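Long-range contacts in cell wall surface anchor family protein (Streptococcus agalactiae, PDB 3PHS), which serves as a minor pilin of the cell-wall-anchored pilus and mediates adhesion to lung epithelial cells through an IgG-like domain: residues Ser134-Asp139 with Lys228-Val234; Lys110-Val114 with Ile200-Tyr204. One frame throughout, in Å; residues are numbered along the deposited sequence.

Contact 1 (Ser134-Asp139 with Lys228-Val234)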
ATOM      1  N   SER A 134       9.847  -5.496   1.117  1.00 12.55           N
ATOM      2  CA  SER A 134      10.204  -6.616   0.215  1.00 13.09           C
ATOM      3  C   SER A 134       9.121  -6.837  -0.839  1.00 13.17           C
ATOM      4  O   SER A 134       7.920  -6.855  -0.521  1.00 13.06           O
ATOM      5  CB  SER A 134      10.408  -7.899   1.036  1.00 14.15           C
ATOM      6  OG  SER A 134      11.651  -7.845   1.730  1.00 17.97           O
ATOM      7  N   THR A 135       9.532  -7.042  -2.091  1.00 12.99           N
ATOM      8  CA  THR A 135       8.541  -7.104  -3.188  1.00 13.05           C
ATOM      9  C   THR A 135       8.309  -8.514  -3.724  1.00 12.74           C
ATOM     10  O   THR A 135       9.118  -9.405  -3.531  1.00 13.11           O
ATOM     11  CB  THR A 135       8.911  -6.171  -4.366  1.00 12.97           C
ATOM     12  OG1 THR A 135      10.157  -6.593  -4.968  1.00 13.98           O
ATOM     13  CG2 THR A 135       8.999  -4.704  -3.899  1.00 12.17           C
ATOM     14  N   GLY A 136       7.177  -8.703  -4.389  1.00 13.16           N
ATOM     15  CA  GLY A 136       6.972  -9.887  -5.218  1.00 13.68           C
ATOM     16  C   GLY A 136       6.200  -9.448  -6.441  1.00 13.41           C
ATOM     17  O   GLY A 136       6.013  -8.263  -6.667  1.00 12.79           O
ATOM     18  N   GLU A 137       5.705 -10.415  -7.203  1.00 14.38           N
ATOM     19  CA  GLU A 137       5.208 -10.132  -8.537  1.00 15.26           C
ATOM     20  C   GLU A 137       3.805 -10.702  -8.746  1.00 14.82           C
ATOM     21  O   GLU A 137       3.401 -11.674  -8.114  1.00 14.80           O
ATOM     22  CB  GLU A 137       6.225 -10.693  -9.559  1.00 16.71           C
ATOM     23  CG  GLU A 137       5.708 -11.115 -10.923  1.00 20.50           C
ATOM     24  CD  GLU A 137       6.752 -11.901 -11.716  1.00 26.33           C
ATOM     25  OE1 GLU A 137       7.889 -11.402 -11.877  1.00 27.40           O
ATOM     26  OE2 GLU A 137       6.439 -13.029 -12.166  1.00 28.15           O
ATOM     27  N   LEU A 138       3.072 -10.053  -9.642  1.00 14.98           N
ATOM     28  CA  LEU A 138       1.762 -10.517 -10.066  1.00 15.52           C
ATOM     29  C   LEU A 138       1.906 -11.018 -11.489  1.00 15.59           C
ATOM     30  O   LEU A 138       2.534 -10.352 -12.310  1.00 15.21           O
ATOM     31  CB  LEU A 138       0.785  -9.346 -10.062  1.00 15.97           C
ATOM     32  CG  LEU A 138      -0.554  -9.500 -10.780  1.00 17.49           C
ATOM     33  CD1 LEU A 138      -1.364 -10.617 -10.093  1.00 18.94           C
ATOM     34  CD2 LEU A 138      -1.301  -8.163 -10.746  1.00 19.77           C
ATOM     35  N   ASP A 139       1.328 -12.183 -11.789  1.00 15.49           N
ATOM     36  CA  ASP A 139       1.174 -12.599 -13.179  1.00 15.93           C
ATOM     37  C   ASP A 139      -0.293 -12.929 -13.462  1.00 15.63           C
ATOM     38  O   ASP A 139      -0.796 -13.977 -13.049  1.00 16.49           O
ATOM     39  CB  ASP A 139       2.068 -13.789 -13.526  1.00 16.82           C
ATOM     40  CG  ASP A 139       2.154 -14.034 -15.024  1.00 19.58           C
ATOM     41  OD1 ASP A 139       1.300 -13.512 -15.782  1.00 21.49           O
ATOM     42  OD2 ASP A 139       3.077 -14.748 -15.453  1.00 21.73           O
ATOM     43  N   LYS A 228       6.121 -11.890  -0.891  1.00 15.70           N
ATOM     44  CA  LYS A 228       7.482 -11.478  -1.188  1.00 16.24           C
ATOM     45  C   LYS A 228       8.283 -12.610  -1.828  1.00 15.70           C
ATOM     46  O   LYS A 228       8.157 -13.759  -1.424  1.00 16.32           O
ATOM     47  CB  LYS A 228       8.195 -10.975   0.072  1.00 17.32           C
ATOM     48  CG  LYS A 228       8.515 -12.022   1.132  1.00 18.62           C
ATOM     49  CD  LYS A 228       9.239 -11.293   2.282  1.00 25.16           C
ATOM     50  CE  LYS A 228       9.294 -12.077   3.575  1.00 28.62           C
ATOM     51  NZ  LYS A 228       9.485 -11.076   4.685  1.00 32.71           N
ATOM     52  N   SER A 229       9.091 -12.264  -2.828  1.00 16.43           N
ATOM     53  CA  SER A 229      10.007 -13.208  -3.505  1.00 16.89           C
ATOM     54  C   SER A 229       9.291 -14.320  -4.262  1.00 17.63           C
ATOM     55  O   SER A 229       9.906 -15.338  -4.624  1.00 17.08           O
ATOM     56  CB  SER A 229      11.024 -13.809  -2.516  1.00 16.38           C
ATOM     57  OG  SER A 229      11.648 -12.775  -1.756  1.00 17.22           O
ATOM     58  N   LYS A 230       7.993 -14.118  -4.486  1.00 17.87           N
ATOM     59  CA  LYS A 230       7.160 -15.089  -5.190  1.00 18.27           C
ATOM     60  C   LYS A 230       6.325 -14.391  -6.250  1.00 18.19           C
ATOM     61  O   LYS A 230       6.159 -13.176  -6.215  1.00 17.15           O
ATOM     62  CB  LYS A 230       6.237 -15.809  -4.224  1.00 18.77           C
ATOM     63  CG  LYS A 230       6.938 -16.715  -3.210  1.00 21.39           C
ATOM     64  CD  LYS A 230       5.917 -17.393  -2.302  1.00 27.75           C
ATOM     65  CE  LYS A 230       4.748 -18.035  -3.080  1.00 30.46           C
ATOM     66  NZ  LYS A 230       3.880 -18.891  -2.186  1.00 32.32           N
ATOM     67  N   THR A 231       5.835 -15.166  -7.211  1.00 18.43           N
ATOM     68  CA  THR A 231       4.887 -14.664  -8.199  1.00 19.29           C
ATOM     69  C   THR A 231       3.541 -15.260  -7.858  1.00 18.91           C
ATOM     70  O   THR A 231       3.439 -16.472  -7.637  1.00 19.72           O
ATOM     71  CB  THR A 231       5.251 -15.086  -9.655  1.00 19.88           C
ATOM     72  OG1 THR A 231       6.560 -14.625  -9.976  1.00 22.91           O
ATOM     73  CG2 THR A 231       4.280 -14.469 -10.648  1.00 19.80           C
ATOM     74  N   VAL A 232       2.510 -14.420  -7.801  1.00 17.34           N
ATOM     75  CA  VAL A 232       1.148 -14.920  -7.641  1.00 17.73           C
ATOM     76  C   VAL A 232       0.517 -14.988  -9.032  1.00 17.22           C
ATOM     77  O   VAL A 232       0.487 -13.997  -9.739  1.00 16.94           O
ATOM     78  CB  VAL A 232       0.297 -14.074  -6.631  1.00 16.77           C
ATOM     79  CG1 VAL A 232       0.223 -12.617  -7.038  1.00 18.14           C
ATOM     80  CG2 VAL A 232      -1.114 -14.671  -6.465  1.00 18.31           C
ATOM     81  N   THR A 233       0.039 -16.174  -9.411  1.00 17.84           N
ATOM     82  CA  THR A 233      -0.573 -16.379 -10.718  1.00 19.71           C
ATOM     83  C   THR A 233      -2.077 -16.272 -10.546  1.00 19.41           C
ATOM     84  O   THR A 233      -2.648 -16.916  -9.667  1.00 20.32           O
ATOM     85  CB  THR A 233      -0.196 -17.769 -11.310  1.00 19.85           C
ATOM     86  OG1 THR A 233       1.208 -17.816 -11.541  1.00 22.91           O
ATOM     87  CG2 THR A 233      -0.877 -17.985 -12.639  1.00 22.72           C
ATOM     88  N   VAL A 234      -2.727 -15.438 -11.349  1.00 18.91           N
ATOM     89  CA  VAL A 234      -4.184 -15.347 -11.279  1.00 18.98           C
ATOM     90  C   VAL A 234      -4.776 -15.421 -12.676  1.00 17.64           C
ATOM     91  O   VAL A 234      -4.246 -14.813 -13.586  1.00 17.00           O
ATOM     92  CB  VAL A 234      -4.663 -14.076 -10.512  1.00 19.62           C
ATOM     93  CG1 VAL A 234      -3.977 -12.855 -10.983  1.00 21.65           C
ATOM     94  CG2 VAL A 234      -6.179 -13.899 -10.604  1.00 20.71           C
TER
HETATM   95  O   HOH W   1      11.390 -10.015  -1.572  1.00 22.13           O

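Contact 2 (Lys110-Val114 with Ile200-Tyr204)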
ATOM      1  N   LYS A 110      -1.988   7.942   4.539  1.00 15.45           N
ATOM      2  CA  LYS A 110      -1.104   7.076   5.303  1.00 15.36           C
ATOM      3  C   LYS A 110      -0.378   6.133   4.362  1.00 15.13           C
ATOM      4  O   LYS A 110      -0.986   5.550   3.464  1.00 15.19           O
ATOM      5  CB  LYS A 110      -1.855   6.248   6.351  1.00 16.18           C
ATOM      6  CG  LYS A 110      -0.934   5.296   7.116  1.00 18.15           C
ATOM      7  CD  LYS A 110      -1.675   4.541   8.206  1.00 22.92           C
ATOM      8  CE  LYS A 110      -0.726   3.681   9.028  1.00 27.18           C
ATOM      9  NZ  LYS A 110      -0.274   2.399   8.358  1.00 29.28           N
ATOM     10  N   ASN A 111       0.931   6.008   4.557  1.00 14.03           N
ATOM     11  CA  ASN A 111       1.703   4.987   3.872  1.00 13.65           C
ATOM     12  C   ASN A 111       1.459   3.674   4.625  1.00 13.16           C
ATOM     13  O   ASN A 111       1.906   3.516   5.763  1.00 13.01           O
ATOM     14  CB  ASN A 111       3.193   5.370   3.875  1.00 13.87           C
ATOM     15  CG  ASN A 111       4.060   4.342   3.149  1.00 14.58           C
ATOM     16  OD1 ASN A 111       3.609   3.225   2.893  1.00 14.77           O
ATOM     17  ND2 ASN A 111       5.298   4.717   2.823  1.00 15.38           N
ATOM     18  N   ARG A 112       0.716   2.740   4.020  1.00 12.71           N
ATOM     19  CA  ARG A 112       0.357   1.507   4.730  1.00 13.11           C
ATOM     20  C   ARG A 112       1.568   0.595   5.011  1.00 12.42           C
ATOM     21  O   ARG A 112       1.478  -0.321   5.827  1.00 13.39           O
ATOM     22  CB  ARG A 112      -0.721   0.726   3.958  1.00 12.96           C
ATOM     23  CG  ARG A 112      -0.182   0.021   2.725  1.00 14.44           C
ATOM     24  CD  ARG A 112      -1.275  -0.807   2.042  1.00 15.90           C
ATOM     25  NE  ARG A 112      -0.713  -1.670   0.998  1.00 15.95           N
ATOM     26  CZ  ARG A 112      -1.383  -2.665   0.424  1.00 14.77           C
ATOM     27  NH1 ARG A 112      -2.644  -2.923   0.766  1.00 14.16           N
ATOM     28  NH2 ARG A 112      -0.795  -3.394  -0.502  1.00 15.61           N
ATOM     29  N   ASN A 113       2.696   0.863   4.363  1.00 11.78           N
ATOM     30  CA  ASN A 113       3.889   0.026   4.517  1.00 12.28           C
ATOM     31  C   ASN A 113       4.732   0.386   5.759  1.00 12.59           C
ATOM     32  O   ASN A 113       5.717  -0.282   6.073  1.00 12.39           O
ATOM     33  CB  ASN A 113       4.710   0.048   3.236  1.00 12.75           C
ATOM     34  CG  ASN A 113       3.929  -0.526   2.064  1.00 13.05           C
ATOM     35  OD1 ASN A 113       3.369  -1.617   2.162  1.00 13.58           O
ATOM     36  ND2 ASN A 113       3.834   0.231   0.980  1.00 17.84           N
ATOM     37  N   VAL A 114       4.301   1.431   6.463  1.00 11.86           N
ATOM     38  CA  VAL A 114       4.871   1.798   7.737  1.00 12.37           C
ATOM     39  C   VAL A 114       3.777   1.641   8.797  1.00 12.51           C
ATOM     40  O   VAL A 114       2.711   2.250   8.689  1.00 12.23           O
ATOM     41  CB  VAL A 114       5.379   3.256   7.710  1.00 12.65           C
ATOM     42  CG1 VAL A 114       6.021   3.637   9.072  1.00 12.21           C
ATOM     43  CG2 VAL A 114       6.398   3.422   6.571  1.00 13.14           C
ATOM     44  N   ILE A 200       5.312  -4.242  -3.295  1.00 11.68           N
ATOM     45  CA  ILE A 200       5.570  -4.601  -1.912  1.00 11.37           C
ATOM     46  C   ILE A 200       4.512  -5.602  -1.485  1.00 11.29           C
ATOM     47  O   ILE A 200       3.326  -5.450  -1.825  1.00 12.37           O
ATOM     48  CB  ILE A 200       5.589  -3.373  -0.977  1.00 11.33           C
ATOM     49  CG1 ILE A 200       6.690  -2.414  -1.425  1.00 11.35           C
ATOM     50  CG2 ILE A 200       5.787  -3.836   0.497  1.00 10.64           C
ATOM     51  CD1 ILE A 200       6.715  -1.064  -0.668  1.00 14.25           C
ATOM     52  N   HIS A 201       4.927  -6.628  -0.749  1.00 11.62           N
ATOM     53  CA  HIS A 201       4.002  -7.685  -0.328  1.00 12.36           C
ATOM     54  C   HIS A 201       2.803  -7.138   0.463  1.00 12.57           C
ATOM     55  O   HIS A 201       2.928  -6.179   1.247  1.00 12.99           O
ATOM     56  CB  HIS A 201       4.733  -8.832   0.395  1.00 12.64           C
ATOM     57  CG  HIS A 201       5.313  -8.463   1.730  1.00 14.04           C
ATOM     58  ND1 HIS A 201       4.621  -8.631   2.911  1.00 16.77           N
ATOM     59  CD2 HIS A 201       6.523  -7.960   2.071  1.00 16.91           C
ATOM     60  CE1 HIS A 201       5.374  -8.232   3.923  1.00 18.62           C
ATOM     61  NE2 HIS A 201       6.538  -7.829   3.443  1.00 18.37           N
ATOM     62  N   GLY A 202       1.633  -7.730   0.222  1.00 12.45           N
ATOM     63  CA  GLY A 202       0.377  -7.230   0.804  1.00 12.79           C
ATOM     64  C   GLY A 202      -0.797  -7.421  -0.129  1.00 13.43           C
ATOM     65  O   GLY A 202      -0.688  -8.113  -1.154  1.00 13.76           O
ATOM     66  N   ASP A 203      -1.918  -6.776   0.194  1.00 13.03           N
ATOM     67  CA  ASP A 203      -3.171  -7.024  -0.524  1.00 13.72           C
ATOM     68  C   ASP A 203      -3.495  -5.939  -1.525  1.00 12.91           C
ATOM     69  O   ASP A 203      -3.394  -4.736  -1.227  1.00 14.13           O
ATOM     70  CB  ASP A 203      -4.329  -7.203   0.475  1.00 12.88           C
ATOM     71  CG  ASP A 203      -4.173  -8.445   1.330  1.00 17.02           C
ATOM     72  OD1 ASP A 203      -3.394  -9.352   0.949  1.00 15.80           O
ATOM     73  OD2 ASP A 203      -4.840  -8.497   2.398  1.00 18.91           O
ATOM     74  N   TYR A 204      -3.878  -6.368  -2.723  1.00 12.26           N
ATOM     75  CA  TYR A 204      -4.173  -5.467  -3.822  1.00 12.41           C
ATOM     76  C   TYR A 204      -5.493  -5.851  -4.481  1.00 12.44           C
ATOM     77  O   TYR A 204      -6.057  -6.903  -4.200  1.00 13.69           O
ATOM     78  CB  TYR A 204      -3.037  -5.494  -4.876  1.00 11.43           C
ATOM     79  CG  TYR A 204      -1.709  -4.985  -4.355  1.00 11.23           C
ATOM     80  CD1 TYR A 204      -0.880  -5.800  -3.598  1.00 11.34           C
ATOM     81  CD2 TYR A 204      -1.298  -3.670  -4.602  1.00 13.56           C
ATOM     82  CE1 TYR A 204       0.347  -5.326  -3.096  1.00 11.61           C
ATOM     83  CE2 TYR A 204      -0.059  -3.179  -4.106  1.00 12.72           C
ATOM     84  CZ  TYR A 204       0.744  -4.021  -3.357  1.00 12.21           C
ATOM     85  OH  TYR A 204       1.935  -3.550  -2.856  1.00 14.11           O
TER
HETATM   86  O   HOH W   2       1.687  -1.099  -0.779  1.00 24.91           O
HETATM   87  O   HOH W   3       2.094  -3.610   1.103  1.00 20.29           O

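Contact 1 (Ser134-Asp139 with Lys228-Val234)
Thr231 OG1 donates to Glu137 OE2 at 2.7 Å, a short bond that meets the carboxylate from above, 72° out of its plane. Glu137 runs out extended, with CG anti to the backbone N (chi1 152°), and this leads its carboxylate over to the side chain of its strand partner, Thr231; CG also rests on Thr231 CG2, 3.7 Å away. Beneath this pair runs a parallel ladder. Glu137 N donates to Lys230 O and its carbonyl receives Val232 N; Asp139 repeats the pattern, its N giving a nearly straight bond to Val232 O (2.9 Å, 175° at the hydrogen) and its O accepting from Val234 N. Ahead of the ladder, Ser229 N reaches Thr135 O at 2.9 Å, and a water linking that carbonyl to Ser229 OG adds a second donor. On the Glu137 face, Asp139 CB lies 3.7 Å from Thr231 CG2, while its carboxylate turns to Arg195 and His193. The other face is apolar: Leu138 CD1 touches Val234 CG1 at 3.6 Å and lies 4.0 Å from Val232 CG1, with Ile226 packing against both Leu138 and Val232. Where the two segments begin, the aliphatic part of Lys228 lies along Ser134 CB, and its ammonium goes on to Asp24 in a salt bridge. Glu137, Leu138 and Asp139 thus join Thr231, Val232 and Thr233 as parallel neighbours in the C-terminal prealbumin-like domain, with polar side chains on the more exposed face and aliphatic ones turned inward. The backbone bonds set the register, and the Glu137-Thr231 bond ties the side chains together above it.

Contact 2 (Lys110-Val114 with Ile200-Tyr204)
Arg112, which reaches Tyr204 and Asp203, has CG lodged between its backbone N and carbonyl carbon (chi1 75°), and from there the chain runs extended to NE. Tyr204 has CG beside its own backbone N (chi1 -64°), which swings the ring back toward the start of its strand, where OH donates to Ile200 O at 2.6 Å, in the carbonyl plane and on a lone pair. The guanidinium arrives end-on at the backbone of Asp203: NH1 and NH2 both donate to Asp203 O, at 2.8 and 3.0 Å. The NH1 bond lies in the carbonyl plane, whereas NH2 comes from above it. NH2 also sits over one face of the Tyr204 ring, 3.3 Å from CZ and offset toward the rim. The two planes are 76° apart, so the cation points an edge at the ring instead of stacking flat, and the Arg112 CZ to ring centroid distance of 4.7 Å marks a cation-pi contact. One water draws the polar groups together, accepting from Arg112 NE and Asn113 ND2 and donating to Tyr204 OH, so that the hydroxyl both gives and receives. Nearby, the Asn113 amide and the Ile200 side chain approach from opposite directions, Asn113 ND2 lying 3.6 Å from Ile200 CD1. Asn113 is held in the type I turn from Asn111 to Val114, where Asn111 OD1 accepts from Asn113 N in an Asx turn. This turn of the N-terminal domain is therefore fastened to the start of strand 202-210 of the next domain chiefly by a charged group shared between a main-chain carbonyl and an aromatic face. The Asp203 carbonyl takes two N-H groups of one cation, while the water's three bonds help fix how Arg112, Asn113 and Tyr204 are turned.

In the fold
Contacts 1 and 2 lie 14 Å apart, centre to centre, and their segments alternate along the chain: 110-114, 134-139, 200-204, 228-234. Contact 1 is internal to the C-terminal prealbumin-like domain, where strand 135-146 pairs with strand 231-240 in a mixed sheet. Contact 2 crosses from the turn near the start of the broken strand 109-121 of the N-terminal domain to strand 202-210, which belongs to the antiparallel sheet of the C-terminal domain. The two meet directly where the interdomain linker enters that domain: Ser134 O lies 3.0 Å from His201 N, a probable hydrogen bond, and Thr135 packs on Ile200. The sheet-forming start of the second domain and the interdomain junction are thus neighbours, consistent with a defined arrangement of the pilin's two domains.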